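Local coordinates for beta-glucoside phosphorylase BglX (PDB 5VQE), which probably cleaves beta-glucosides by phosphorolysis, passing the glucosyl unit to phosphate, as a glycoside hydrolase family 3 enzyme that holds a 2-fluoroglucose in its pocket, at residues Arg432-Lys435 / Gly436-Lys440; Val537-Met540 / Ile541-Leu544; Gln272-Arg276 / Gly277-Phe281; Leu305-Ser308 / Ile309-Ala313; Leu369-Met372 / Glu373-Gln376. All blocks are in the same frame, centred on the assembly; numbering follows the deposited sequence.

Two touching pairs and one isolated turn make up this set. Interactions 1 and 2 lie in neighbouring helices against the mixed sheet, centres 11 Å apart, and meet where L438 CD2 packs on I541 CD1 at 3.6 Å. Interactions 3 and 4 lie on the opposite side of the chain's centre, the centres of interactions 1 and 3 being 53 Å apart; they are joined by a probable hydrogen bond from Q272 NE2 to Q310 O, 2.9 Å. Interaction 5 touches none of the others, its nearest atoms about 12 Å from interaction 2. The bound 2-fluoroglucose is about 13 Å from the side chain of S308 in interaction 4, so that contact is not part of the pocket.

Interaction 1: Arg432-Lys435 / Gly436-Lys440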
loop_
_atom_site.group_PDB
_atom_site.type_symbol
_atom_site.label_atom_id
_atom_site.label_comp_id
_atom_site.label_asym_id
_atom_site.label_seq_id
_atom_site.Cartn_x
_atom_site.Cartn_y
_atom_site.Cartn_z
ATOM N N ARG A 432 -8.301 2.809 -23.243
ATOM C CA ARG A 432 -9.181 2.372 -24.325
ATOM C C ARG A 432 -10.637 2.650 -23.977
ATOM O O ARG A 432 -11.399 3.176 -24.798
ATOM C CB ARG A 432 -8.987 0.882 -24.606
ATOM C CG ARG A 432 -7.677 0.508 -25.287
ATOM C CD ARG A 432 -7.725 -0.955 -25.750
ATOM N NE ARG A 432 -6.440 -1.440 -26.250
ATOM C CZ ARG A 432 -5.974 -1.240 -27.482
ATOM N NH1 ARG A 432 -6.678 -0.546 -28.371
ATOM N NH2 ARG A 432 -4.792 -1.736 -27.828
ATOM N N LEU A 433 -11.041 2.305 -22.753
ATOM C CA LEU A 433 -12.397 2.615 -22.312
ATOM C C LEU A 433 -12.668 4.106 -22.425
ATOM O O LEU A 433 -13.681 4.525 -23.003
ATOM C CB LEU A 433 -12.607 2.135 -20.873
ATOM C CG LEU A 433 -13.974 2.495 -20.274
ATOM C CD1 LEU A 433 -15.104 1.801 -21.042
ATOM C CD2 LEU A 433 -14.029 2.161 -18.789
ATOM N N PHE A 434 -11.769 4.925 -21.872
ATOM C CA PHE A 434 -11.921 6.374 -21.938
ATOM C C PHE A 434 -12.063 6.836 -23.383
ATOM O O PHE A 434 -12.934 7.654 -23.704
ATOM C CB PHE A 434 -10.720 7.046 -21.254
ATOM C CG PHE A 434 -10.794 8.549 -21.210
ATOM C CD1 PHE A 434 -11.647 9.191 -20.328
ATOM C CD2 PHE A 434 -9.980 9.321 -22.025
ATOM C CE1 PHE A 434 -11.706 10.565 -20.269
ATOM C CE2 PHE A 434 -10.039 10.691 -21.980
ATOM C CZ PHE A 434 -10.904 11.323 -21.096
ATOM N N LYS A 435 -11.222 6.309 -24.278
ATOM C CA LYS A 435 -11.333 6.659 -25.690
ATOM C C LYS A 435 -12.722 6.320 -26.220
ATOM O O LYS A 435 -13.381 7.155 -26.850
ATOM C CB LYS A 435 -10.253 5.935 -26.498
ATOM C CG LYS A 435 -10.215 6.299 -27.991
ATOM C CD LYS A 435 -8.991 5.698 -28.663
ATOM C CE LYS A 435 -8.830 6.160 -30.108
ATOM N NZ LYS A 435 -9.885 5.602 -31.008
ATOM N N GLY A 436 -13.187 5.099 -25.958
ATOM C CA GLY A 436 -14.503 4.698 -26.437
ATOM C C GLY A 436 -15.625 5.564 -25.896
ATOM O O GLY A 436 -16.579 5.875 -26.613
ATOM N N LEU A 437 -15.541 5.950 -24.621
ATOM C CA LEU A 437 -16.603 6.755 -24.034
ATOM C C LEU A 437 -16.627 8.165 -24.608
ATOM O O LEU A 437 -17.703 8.753 -24.733
ATOM C CB LEU A 437 -16.464 6.796 -22.508
ATOM C CG LEU A 437 -16.665 5.463 -21.779
ATOM C CD1 LEU A 437 -16.497 5.657 -20.275
ATOM C CD2 LEU A 437 -18.029 4.842 -22.084
ATOM N N LEU A 438 -15.467 8.723 -24.971
ATOM C CA LEU A 438 -15.460 10.007 -25.663
ATOM C C LEU A 438 -16.135 9.884 -27.019
ATOM O O LEU A 438 -16.915 10.757 -27.419
ATOM C CB LEU A 438 -14.027 10.517 -25.842
ATOM C CG LEU A 438 -13.315 11.079 -24.611
ATOM C CD1 LEU A 438 -11.866 11.404 -24.957
ATOM C CD2 LEU A 438 -14.019 12.309 -24.101
ATOM N N GLU A 439 -15.838 8.806 -27.738
ATOM C CA GLU A 439 -16.451 8.586 -29.038
ATOM C C GLU A 439 -17.965 8.460 -28.909
ATOM O O GLU A 439 -18.714 9.011 -29.724
ATOM C CB GLU A 439 -15.823 7.350 -29.682
ATOM C CG GLU A 439 -14.375 7.608 -30.127
ATOM C CD GLU A 439 -13.612 6.353 -30.486
ATOM O OE1 GLU A 439 -13.941 5.268 -29.968
ATOM O OE2 GLU A 439 -12.670 6.450 -31.299
ATOM N N LYS A 440 -18.435 7.778 -27.862
ATOM C CA LYS A 440 -19.875 7.684 -27.623
ATOM C C LYS A 440 -20.517 9.056 -27.455
ATOM O O LYS A 440 -21.666 9.254 -27.864
ATOM C CB LYS A 440 -20.139 6.811 -26.394
HETATM O O HOH W 1 -12.112 3.516 -29.646
#
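A lysine-glutamate salt bridge and two apolar pairs, K435 with E439, F434 with L438 and L433 with L437, all join neighbouring turns of one helix, 429-441, which packs beside the mixed sheet. Under them the backbone is regular: the amides of G436, L437, L438 and E439 each bond back to the carbonyl four residues earlier. On the polar side, K435 NZ reaches E439 OE2 at 2.9 Å and meets it from above the carboxylate plane, 39° out of it. The lysine runs extended until its last torsion (chi4 -69°), where the chain bends and carries the ammonium over the acid. A water donates to the other oxygen, E439 OE1, at 2.6 Å and also accepts a weak bond from K435 NZ, closing a small ring around the charged pair. The same ammonium bonds to V445 O and makes a cation-pi contact with W447, so several partners fix its position. On another side of the helix F434 CG stands opposite its own backbone N (chi1 -178°), which brings the ring alongside the next turn; L438 CD1 touches ring atom CE2 at 3.6 Å, and L438 CG lies over one face, displaced toward the rim. L437 CG rests on L433 O at 3.4 Å, while L437 CD1 approaches L433 CG at 4.0 Å. The helix is the connection of a beta-alpha-beta unit between parallel strands 412-419 and 444-447, consistent with the alpha/beta sandwich domain that follows the barrel in family 3 enzymes.

Interaction 2: Val537-Met540 / Ile541-Leu544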
loop_
_atom_site.group_PDB
_atom_site.type_symbol
_atom_site.label_atom_id
_atom_site.label_comp_id
_atom_site.label_asym_id
_atom_site.label_seq_id
_atom_site.Cartn_x
_atom_site.Cartn_y
_atom_site.Cartn_z
ATOM N N VAL A 537 -12.746 6.289 -14.566
ATOM C CA VAL A 537 -12.821 6.701 -15.966
ATOM C C VAL A 537 -14.241 7.131 -16.315
ATOM O O VAL A 537 -14.455 8.166 -16.954
ATOM C CB VAL A 537 -12.333 5.567 -16.885
ATOM C CG1 VAL A 537 -12.733 5.822 -18.345
ATOM C CG2 VAL A 537 -10.810 5.398 -16.783
ATOM N N ARG A 538 -15.233 6.340 -15.906
ATOM C CA ARG A 538 -16.619 6.687 -16.213
ATOM C C ARG A 538 -17.021 7.991 -15.538
ATOM O O ARG A 538 -17.724 8.812 -16.135
ATOM C CB ARG A 538 -17.562 5.551 -15.802
ATOM C CG ARG A 538 -17.346 4.279 -16.588
ATOM C CD ARG A 538 -18.404 3.225 -16.309
ATOM N NE ARG A 538 -18.173 2.029 -17.120
ATOM C CZ ARG A 538 -18.598 1.865 -18.373
ATOM N NH1 ARG A 538 -19.297 2.811 -18.983
ATOM N NH2 ARG A 538 -18.317 0.743 -19.025
ATOM N N MET A 539 -16.585 8.211 -14.300
ATOM C CA MET A 539 -16.950 9.453 -13.622
ATOM C C MET A 539 -16.192 10.645 -14.196
ATOM O O MET A 539 -16.716 11.766 -14.207
ATOM C CB MET A 539 -16.707 9.330 -12.116
ATOM C CG MET A 539 -17.713 8.453 -11.389
ATOM S SD MET A 539 -19.435 8.910 -11.750
ATOM C CE MET A 539 -19.428 10.628 -11.328
ATOM N N MET A 540 -14.972 10.432 -14.681
ATOM C CA MET A 540 -14.268 11.500 -15.382
ATOM C C MET A 540 -15.079 11.980 -16.580
ATOM O O MET A 540 -15.238 13.184 -16.798
ATOM C CB MET A 540 -12.894 11.003 -15.830
ATOM C CG MET A 540 -12.063 12.043 -16.565
ATOM S SD MET A 540 -11.566 13.420 -15.522
ATOM C CE MET A 540 -10.258 12.646 -14.581
ATOM N N ILE A 541 -15.582 11.039 -17.381
ATOM C CA ILE A 541 -16.412 11.387 -18.530
ATOM C C ILE A 541 -17.596 12.231 -18.090
ATOM O O ILE A 541 -17.878 13.282 -18.673
ATOM C CB ILE A 541 -16.864 10.109 -19.263
ATOM C CG1 ILE A 541 -15.710 9.530 -20.084
ATOM C CG2 ILE A 541 -18.092 10.370 -20.147
ATOM C CD1 ILE A 541 -15.289 10.381 -21.290
ATOM N N GLU A 542 -18.313 11.786 -17.050
ATOM C CA GLU A 542 -19.477 12.540 -16.601
ATOM C C GLU A 542 -19.097 13.970 -16.248
ATOM O O GLU A 542 -19.838 14.911 -16.551
ATOM C CB GLU A 542 -20.135 11.842 -15.409
ATOM C CG GLU A 542 -20.657 10.457 -15.725
ATOM C CD GLU A 542 -21.673 10.472 -16.853
ATOM O OE1 GLU A 542 -22.621 11.275 -16.768
ATOM O OE2 GLU A 542 -21.513 9.706 -17.830
ATOM N N LYS A 543 -17.937 14.160 -15.622
ATOM C CA LYS A 543 -17.579 15.488 -15.148
ATOM C C LYS A 543 -17.047 16.362 -16.277
ATOM O O LYS A 543 -17.315 17.568 -16.313
ATOM C CB LYS A 543 -16.566 15.359 -14.014
ATOM C CG LYS A 543 -17.181 14.770 -12.747
ATOM C CD LYS A 543 -16.122 14.244 -11.785
ATOM C CE LYS A 543 -16.741 13.398 -10.683
ATOM N NZ LYS A 543 -17.811 14.126 -9.943
ATOM N N LEU A 544 -16.294 15.777 -17.207
ATOM C CA LEU A 544 -15.828 16.547 -18.355
ATOM C C LEU A 544 -16.999 17.043 -19.192
ATOM O O LEU A 544 -16.971 18.164 -19.707
ATOM C CB LEU A 544 -14.890 15.703 -19.208
ATOM C CG LEU A 544 -13.552 15.352 -18.562
ATOM C CD1 LEU A 544 -12.785 14.378 -19.443
ATOM C CD2 LEU A 544 -12.732 16.589 -18.291
HETATM O O HOH W 2 -19.645 7.880 -17.990
#
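The carboxylate of E542 is tied back to R538 by a water at its OE2 end: the water donates to E542 OE2 at 2.6 Å and to R538 O at 2.8 Å. At the other end of this flat group, OE1 forms a salt bridge with R547 NE, so both oxygens are held and the rotation of the group is probably restrained. With E542 CG beside the backbone N (chi1 -62°), it lies 3.4 Å from R538 O; the bend at chi2 then turns the carboxylate. The guanidinium of R538, the second flat group, forms a salt bridge through NE with E534 OE2. K543 takes a different course. Its stem lies along the carbonyl of M539, with K543 CG 3.4 Å from M539 O, and its CE reaches the methyl CE of M539 at 3.9 Å. The ammonium beyond is buried but well provided for, with D389 as a salt-bridge partner and S548 OG and S549 O as hydrogen-bond acceptors. M540 and L544 make the apolar pair. With M540 CG trans to the backbone N (chi1 -180°), the methionine leans toward the next turn; M540 CG touches L544 CD1 at 3.8 Å and M540 SD stands 4.1 Å from L544 CG. Backbone bonds between residues four apart continue up to L544. In the fold, M540 and L544 face I527 of strand 525-528, M539 packs on A388 of helix 378-391, and V537 and I541 meet F434 of helix 429-441, so helix 534-544 packs on that strand and on both of these helices.

Interaction 3: Gln272-Arg276 / Gly277-Phe281; sequences QGILR and GRFHF
From Q272 to F281 the helix widens and unwinds: the amides of R278 and F279 bond five residues back, to G273 O and I274 O, and F281 N then bonds six back to L275 O at 2.9 Å, after H280 has taken a positive phi of 53°. I274 and F279 lie side by side, and I274 CG2 sits over the phenyl face, 4.0 Å from the ring centroid and 20° off the normal, a CH-pi contact. L275 CD2 adds a looser touch at F279 CD2, 4.2 Å. R276 bends at chi2 and reaches forward along the chain, giving NH1 to F281 O at 2.9 Å. The oxygen lies in the guanidinium plane, but NH1 stands 52° above the carbonyl plane. NH1 also bonds G283 O, and NH2 forms a salt bridge with D314, so one arginine gathers three acceptors. A water donates to R276 O and to F281 O, bridging the turn beside it. Wide, pi-type turning of this kind, followed by a residue of positive phi, here leads the chain from helix 268-278 toward strand 284-287, a helix-to-strand step of the family 3 TIM-barrel domain.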
loop_
_atom_site.group_PDB
_atom_site.type_symbol
_atom_site.label_atom_id
_atom_site.label_comp_id
_atom_site.label_asym_id
_atom_site.label_seq_id
_atom_site.Cartn_x
_atom_site.Cartn_y
_atom_site.Cartn_z
ATOM N N GLN A 272 12.246 -0.672 20.460
ATOM C CA GLN A 272 12.122 -0.855 21.900
ATOM C C GLN A 272 12.058 0.486 22.627
ATOM O O GLN A 272 11.188 0.692 23.477
ATOM C CB GLN A 272 13.282 -1.724 22.410
ATOM C CG GLN A 272 13.028 -3.211 22.215
ATOM C CD GLN A 272 14.296 -4.056 22.256
ATOM O OE1 GLN A 272 15.410 -3.532 22.319
ATOM N NE2 GLN A 272 14.129 -5.370 22.207
ATOM N N GLY A 273 12.939 1.419 22.269
ATOM C CA GLY A 273 12.948 2.717 22.934
ATOM C C GLY A 273 11.711 3.551 22.648
ATOM O O GLY A 273 11.082 4.078 23.567
ATOM N N ILE A 274 11.347 3.700 21.373
ATOM C CA ILE A 274 10.214 4.550 21.016
ATOM C C ILE A 274 8.902 3.767 21.080
ATOM O O ILE A 274 8.000 4.118 21.849
ATOM C CB ILE A 274 10.416 5.184 19.628
ATOM C CG1 ILE A 274 11.656 6.092 19.604
ATOM C CG2 ILE A 274 9.188 5.981 19.206
ATOM C CD1 ILE A 274 11.641 7.258 20.606
ATOM N N LEU A 275 8.773 2.701 20.289
ATOM C CA LEU A 275 7.476 2.031 20.170
ATOM C C LEU A 275 7.056 1.366 21.477
ATOM O O LEU A 275 5.980 1.656 22.013
ATOM C CB LEU A 275 7.498 0.990 19.052
ATOM C CG LEU A 275 7.408 1.467 17.619
ATOM C CD1 LEU A 275 7.368 0.225 16.727
ATOM C CD2 LEU A 275 6.178 2.348 17.391
ATOM N N ARG A 276 7.868 0.428 21.980
ATOM C CA ARG A 276 7.511 -0.257 23.220
ATOM C C ARG A 276 7.604 0.683 24.413
ATOM O O ARG A 276 6.732 0.674 25.288
ATOM C CB ARG A 276 8.410 -1.472 23.458
ATOM C CG ARG A 276 8.333 -2.576 22.427
ATOM C CD ARG A 276 6.955 -3.189 22.336
ATOM N NE ARG A 276 6.952 -4.382 21.488
ATOM C CZ ARG A 276 5.873 -4.902 20.911
ATOM N NH1 ARG A 276 4.690 -4.339 21.079
ATOM N NH2 ARG A 276 5.980 -5.990 20.155
ATOM N N GLY A 277 8.657 1.487 24.470
ATOM C CA GLY A 277 8.909 2.308 25.633
ATOM C C GLY A 277 8.039 3.544 25.657
ATOM O O GLY A 277 7.064 3.620 26.412
ATOM N N ARG A 278 8.367 4.512 24.807
ATOM C CA ARG A 278 7.702 5.810 24.879
ATOM C C ARG A 278 6.225 5.719 24.513
ATOM O O ARG A 278 5.384 6.327 25.184
ATOM C CB ARG A 278 8.414 6.807 23.973
ATOM C CG ARG A 278 7.949 8.249 24.141
ATOM C CD ARG A 278 8.575 9.144 23.071
ATOM N NE ARG A 278 8.332 10.567 23.312
ATOM C CZ ARG A 278 9.272 11.476 23.571
ATOM N NH1 ARG A 278 8.916 12.738 23.768
ATOM N NH2 ARG A 278 10.559 11.147 23.622
ATOM N N PHE A 279 5.882 4.991 23.446
ATOM C CA PHE A 279 4.495 4.928 22.988
ATOM C C PHE A 279 3.710 3.762 23.578
ATOM O O PHE A 279 2.496 3.683 23.356
ATOM C CB PHE A 279 4.426 4.813 21.462
ATOM C CG PHE A 279 4.979 5.998 20.718
ATOM C CD1 PHE A 279 5.300 7.185 21.367
ATOM C CD2 PHE A 279 5.158 5.925 19.345
ATOM C CE1 PHE A 279 5.801 8.264 20.657
ATOM C CE2 PHE A 279 5.650 7.007 18.631
ATOM C CZ PHE A 279 5.971 8.174 19.287
ATOM N N HIS A 280 4.366 2.844 24.282
ATOM C CA HIS A 280 3.692 1.711 24.912
ATOM C C HIS A 280 2.836 0.935 23.909
ATOM O O HIS A 280 1.737 0.473 24.225
ATOM C CB HIS A 280 2.855 2.181 26.097
ATOM C CG HIS A 280 3.617 3.052 27.047
ATOM N ND1 HIS A 280 4.576 2.556 27.903
ATOM C CD2 HIS A 280 3.596 4.392 27.240
ATOM C CE1 HIS A 280 5.097 3.551 28.600
ATOM N NE2 HIS A 280 4.522 4.675 28.214
ATOM N N PHE A 281 3.344 0.783 22.686
ATOM C CA PHE A 281 2.682 -0.094 21.730
ATOM C C PHE A 281 2.790 -1.525 22.227
ATOM O O PHE A 281 3.878 -1.991 22.586
ATOM C CB PHE A 281 3.296 0.035 20.340
ATOM C CG PHE A 281 2.676 -0.891 19.321
ATOM C CD1 PHE A 281 1.322 -0.841 19.059
ATOM C CD2 PHE A 281 3.451 -1.808 18.630
ATOM C CE1 PHE A 281 0.745 -1.690 18.125
ATOM C CE2 PHE A 281 2.876 -2.664 17.694
ATOM C CZ PHE A 281 1.521 -2.600 17.448
HETATM O O HOH W 3 4.662 -1.729 25.405
#

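Interaction 4: Leu305-Ser308 / Ile309-Ala313; sequences LPTS and IQNGA
N311 reaches back along T307, and its side chain can be followed atom by atom. CB starts 3.3 Å from T307 O. CG, beside its own backbone N (chi1 -73°), stays over the same carbonyl, 3.4 Å from T307 O. At the end, ND2 comes alongside the methyl, 3.4 Å from T307 CG2, and gives its hydrogen bond to L266 O, while OD1 stays near the carbonyl, 3.7 Å from T307 O. The two side chains point the same way; T307 CG2 stands opposite the backbone N, facing the asparagine, while T307 OG1 bonds to E303 O. Backbone bonds close the helix. Q310 N meets P306 O at 2.9 Å, nearly straight at 170°, whereas P306, having no N-H, makes no bond to the turn before and leaves a kink. N311 N bonds T307 O at 2.8 Å and, weakly, S308 O. The carbonyl of S308 then takes A313 N at 3.0 Å, and A313 CB rests on that oxygen at 3.3 Å. With G312 at a positive phi of 133°, this is a Schellman motif. S308 OG is buried and held by S265 O and Y295 OH, and Q310 OE1 accepts a bond from T339 N. Around this helix end, L305, S308 and I309 pack on L316 of strand 316-317, L305 also reaches L329 of helix 322-335, and A313 meets M271 of helix 268-278, so the last part of helix 301-310 packs on a barrel strand and two helices.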
loop_
_atom_site.group_PDB
_atom_site.type_symbol
_atom_site.label_atom_id
_atom_site.label_comp_id
_atom_site.label_asym_id
_atom_site.label_seq_id
_atom_site.Cartn_x
_atom_site.Cartn_y
_atom_site.Cartn_z
ATOM N N LEU A 305 19.028 -11.230 10.784
ATOM C CA LEU A 305 17.747 -11.887 11.037
ATOM C C LEU A 305 17.488 -12.083 12.525
ATOM O O LEU A 305 16.426 -11.646 13.002
ATOM C CB LEU A 305 17.682 -13.198 10.242
ATOM C CG LEU A 305 17.781 -13.011 8.713
ATOM C CD1 LEU A 305 17.759 -14.330 7.970
ATOM C CD2 LEU A 305 16.666 -12.120 8.158
ATOM N N PRO A 306 18.385 -12.679 13.315
ATOM C CA PRO A 306 18.119 -12.754 14.757
ATOM C C PRO A 306 18.159 -11.402 15.432
ATOM O O PRO A 306 17.452 -11.196 16.424
ATOM C CB PRO A 306 19.226 -13.678 15.274
ATOM C CG PRO A 306 20.324 -13.564 14.265
ATOM C CD PRO A 306 19.651 -13.344 12.950
ATOM N N THR A 307 18.952 -10.461 14.914
ATOM C CA THR A 307 19.048 -9.151 15.547
ATOM C C THR A 307 17.738 -8.385 15.426
ATOM O O THR A 307 17.348 -7.674 16.360
ATOM C CB THR A 307 20.203 -8.355 14.937
ATOM O OG1 THR A 307 21.453 -8.976 15.279
ATOM C CG2 THR A 307 20.209 -6.912 15.432
ATOM N N SER A 308 17.041 -8.501 14.291
ATOM C CA SER A 308 15.733 -7.855 14.187
ATOM C C SER A 308 14.828 -8.309 15.318
ATOM O O SER A 308 14.180 -7.490 15.981
ATOM C CB SER A 308 15.074 -8.149 12.837
ATOM O OG SER A 308 15.754 -7.513 11.777
ATOM N N ILE A 309 14.786 -9.619 15.569
ATOM C CA ILE A 309 13.923 -10.145 16.621
ATOM C C ILE A 309 14.404 -9.676 17.986
ATOM O O ILE A 309 13.610 -9.219 18.817
ATOM C CB ILE A 309 13.854 -11.681 16.551
ATOM C CG1 ILE A 309 13.394 -12.149 15.162
ATOM C CG2 ILE A 309 12.920 -12.211 17.615
ATOM C CD1 ILE A 309 12.042 -11.593 14.721
ATOM N N GLN A 310 15.709 -9.800 18.246
ATOM C CA GLN A 310 16.251 -9.370 19.529
ATOM C C GLN A 310 15.940 -7.902 19.794
ATOM O O GLN A 310 15.672 -7.515 20.939
ATOM C CB GLN A 310 17.758 -9.609 19.574
ATOM C CG GLN A 310 18.395 -9.314 20.940
ATOM C CD GLN A 310 17.849 -10.183 22.047
ATOM O OE1 GLN A 310 17.436 -11.324 21.821
ATOM N NE2 GLN A 310 17.845 -9.648 23.258
ATOM N N ASN A 311 15.972 -7.068 18.756
ATOM C CA ASN A 311 15.817 -5.634 18.941
ATOM C C ASN A 311 14.364 -5.177 18.915
ATOM O O ASN A 311 14.111 -3.971 19.013
ATOM C CB ASN A 311 16.635 -4.882 17.884
ATOM C CG ASN A 311 18.131 -4.953 18.155
ATOM O OD1 ASN A 311 18.562 -5.584 19.116
ATOM N ND2 ASN A 311 18.927 -4.317 17.305
ATOM N N GLY A 312 13.405 -6.095 18.800
ATOM C CA GLY A 312 12.022 -5.738 19.049
ATOM C C GLY A 312 10.999 -6.207 18.037
ATOM O O GLY A 312 9.795 -6.096 18.285
ATOM N N ALA A 313 11.445 -6.726 16.898
ATOM C CA ALA A 313 10.518 -7.291 15.927
ATOM C C ALA A 313 10.024 -8.647 16.408
ATOM O O ALA A 313 10.789 -9.443 16.955
ATOM C CB ALA A 313 11.191 -7.429 14.565
#

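Interaction 5: Leu369-Met372 / Glu373-Gln376; sequences LHAM and ERIQ
E373, M372 and A371 carry this short surface turn, each paired with a residue three positions away. The acid of E373 crosses H370: E373 OE2 comes to 3.6 Å from H370 ND1, with ring and carboxylate planes 55° apart, so the two groups are close but not lined up. E373 CB and CG lie on the carbonyl of H370, with CB 3.4 Å from H370 O. M372 runs side by side with I375, its bent chain (chi2 -71°) bringing SD to 4.1 Å from I375 CD1, and I375 CG1 rests on M372 O at 3.5 Å. A371 is the buried member. Its methyl CB presses against R374 NH2 at 3.3 Å, and one face of the guanidinium lies over A371 CA, with A371 O offset toward the rim of that group. A bend at chi3 folds the arginine back in this way, and its NH1 then bonds S134 O. Three backbone bonds fasten the turn, from the amides of E373, R374 and I375 to the carbonyls of H370, A371 and M372; in each the donor stands about 50° above the carbonyl plane. A water donates to M372 O at 2.7 Å and to I375 O at 2.9 Å. A371 and R374 pack on A138 of helix 122-138 and I375 on A69 of helix 69-82. With every bond spanning three residues, the segment is a succession of overlapping turns in the connection between helices 340-356 and 378-391, which probably leads from the barrel to the second domain.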
loop_
_atom_site.group_PDB
_atom_site.type_symbol
_atom_site.label_atom_id
_atom_site.label_comp_id
_atom_site.label_asym_id
_atom_site.label_seq_id
_atom_site.Cartn_x
_atom_site.Cartn_y
_atom_site.Cartn_z
ATOM N N LEU A 369 -18.910 -21.054 1.226
ATOM C CA LEU A 369 -18.794 -20.628 -0.168
ATOM C C LEU A 369 -19.622 -19.382 -0.437
ATOM O O LEU A 369 -19.228 -18.534 -1.245
ATOM C CB LEU A 369 -19.240 -21.771 -1.090
ATOM C CG LEU A 369 -18.497 -22.083 -2.399
ATOM C CD1 LEU A 369 -18.845 -21.088 -3.493
ATOM C CD2 LEU A 369 -16.986 -22.165 -2.209
ATOM N N HIS A 370 -20.772 -19.266 0.235
ATOM C CA HIS A 370 -21.648 -18.104 0.127
ATOM C C HIS A 370 -20.892 -16.788 0.305
ATOM O O HIS A 370 -21.263 -15.769 -0.290
ATOM C CB HIS A 370 -22.753 -18.258 1.178
ATOM C CG HIS A 370 -23.789 -17.179 1.163
ATOM N ND1 HIS A 370 -23.931 -16.285 0.124
ATOM C CD2 HIS A 370 -24.750 -16.866 2.065
ATOM C CE1 HIS A 370 -24.931 -15.461 0.390
ATOM N NE2 HIS A 370 -25.445 -15.794 1.561
ATOM N N ALA A 371 -19.827 -16.789 1.113
ATOM C CA ALA A 371 -19.090 -15.556 1.377
ATOM C C ALA A 371 -18.425 -15.014 0.119
ATOM O O ALA A 371 -18.218 -13.801 0.000
ATOM C CB ALA A 371 -18.045 -15.797 2.467
ATOM N N MET A 372 -18.080 -15.891 -0.825
ATOM C CA MET A 372 -17.420 -15.456 -2.050
ATOM C C MET A 372 -18.283 -14.506 -2.864
ATOM O O MET A 372 -17.745 -13.753 -3.685
ATOM C CB MET A 372 -17.057 -16.666 -2.910
ATOM C CG MET A 372 -16.138 -17.657 -2.234
ATOM S SD MET A 372 -14.481 -17.004 -2.053
ATOM C CE MET A 372 -13.844 -17.284 -3.701
ATOM N N GLU A 373 -19.603 -14.533 -2.669
ATOM C CA GLU A 373 -20.489 -13.643 -3.410
ATOM C C GLU A 373 -20.290 -12.182 -3.043
ATOM O O GLU A 373 -20.776 -11.310 -3.766
ATOM C CB GLU A 373 -21.953 -14.035 -3.176
ATOM C CG GLU A 373 -22.299 -15.419 -3.716
ATOM C CD GLU A 373 -23.749 -15.807 -3.486
ATOM O OE1 GLU A 373 -24.618 -14.907 -3.425
ATOM O OE2 GLU A 373 -24.022 -17.020 -3.365
ATOM N N ARG A 374 -19.594 -11.891 -1.943
ATOM C CA ARG A 374 -19.286 -10.508 -1.602
ATOM C C ARG A 374 -18.256 -9.908 -2.541
ATOM O O ARG A 374 -18.177 -8.679 -2.651
ATOM C CB ARG A 374 -18.764 -10.412 -0.168
ATOM C CG ARG A 374 -19.677 -11.013 0.871
ATOM C CD ARG A 374 -19.276 -10.582 2.263
ATOM N NE ARG A 374 -17.957 -11.065 2.675
ATOM C CZ ARG A 374 -17.730 -12.132 3.440
ATOM N NH1 ARG A 374 -16.480 -12.456 3.773
ATOM N NH2 ARG A 374 -18.736 -12.865 3.895
ATOM N N ILE A 375 -17.444 -10.742 -3.187
ATOM C CA ILE A 375 -16.374 -10.242 -4.037
ATOM C C ILE A 375 -16.974 -9.712 -5.330
ATOM O O ILE A 375 -17.765 -10.399 -5.990
ATOM C CB ILE A 375 -15.340 -11.345 -4.306
ATOM C CG1 ILE A 375 -14.813 -11.900 -2.977
ATOM C CG2 ILE A 375 -14.200 -10.797 -5.137
ATOM C CD1 ILE A 375 -13.861 -13.080 -3.108
ATOM N N GLN A 376 -16.602 -8.481 -5.691
ATOM C CA GLN A 376 -17.191 -7.761 -6.822
ATOM C C GLN A 376 -18.706 -7.653 -6.684
ATOM O O GLN A 376 -19.435 -7.637 -7.678
ATOM C CB GLN A 376 -16.813 -8.408 -8.158
ATOM C CG GLN A 376 -15.364 -8.175 -8.553
ATOM C CD GLN A 376 -15.086 -8.536 -10.000
ATOM O OE1 GLN A 376 -15.650 -7.943 -10.919
ATOM N NE2 GLN A 376 -14.217 -9.514 -10.209
HETATM O O HOH W 4 -18.638 -13.211 -6.150
#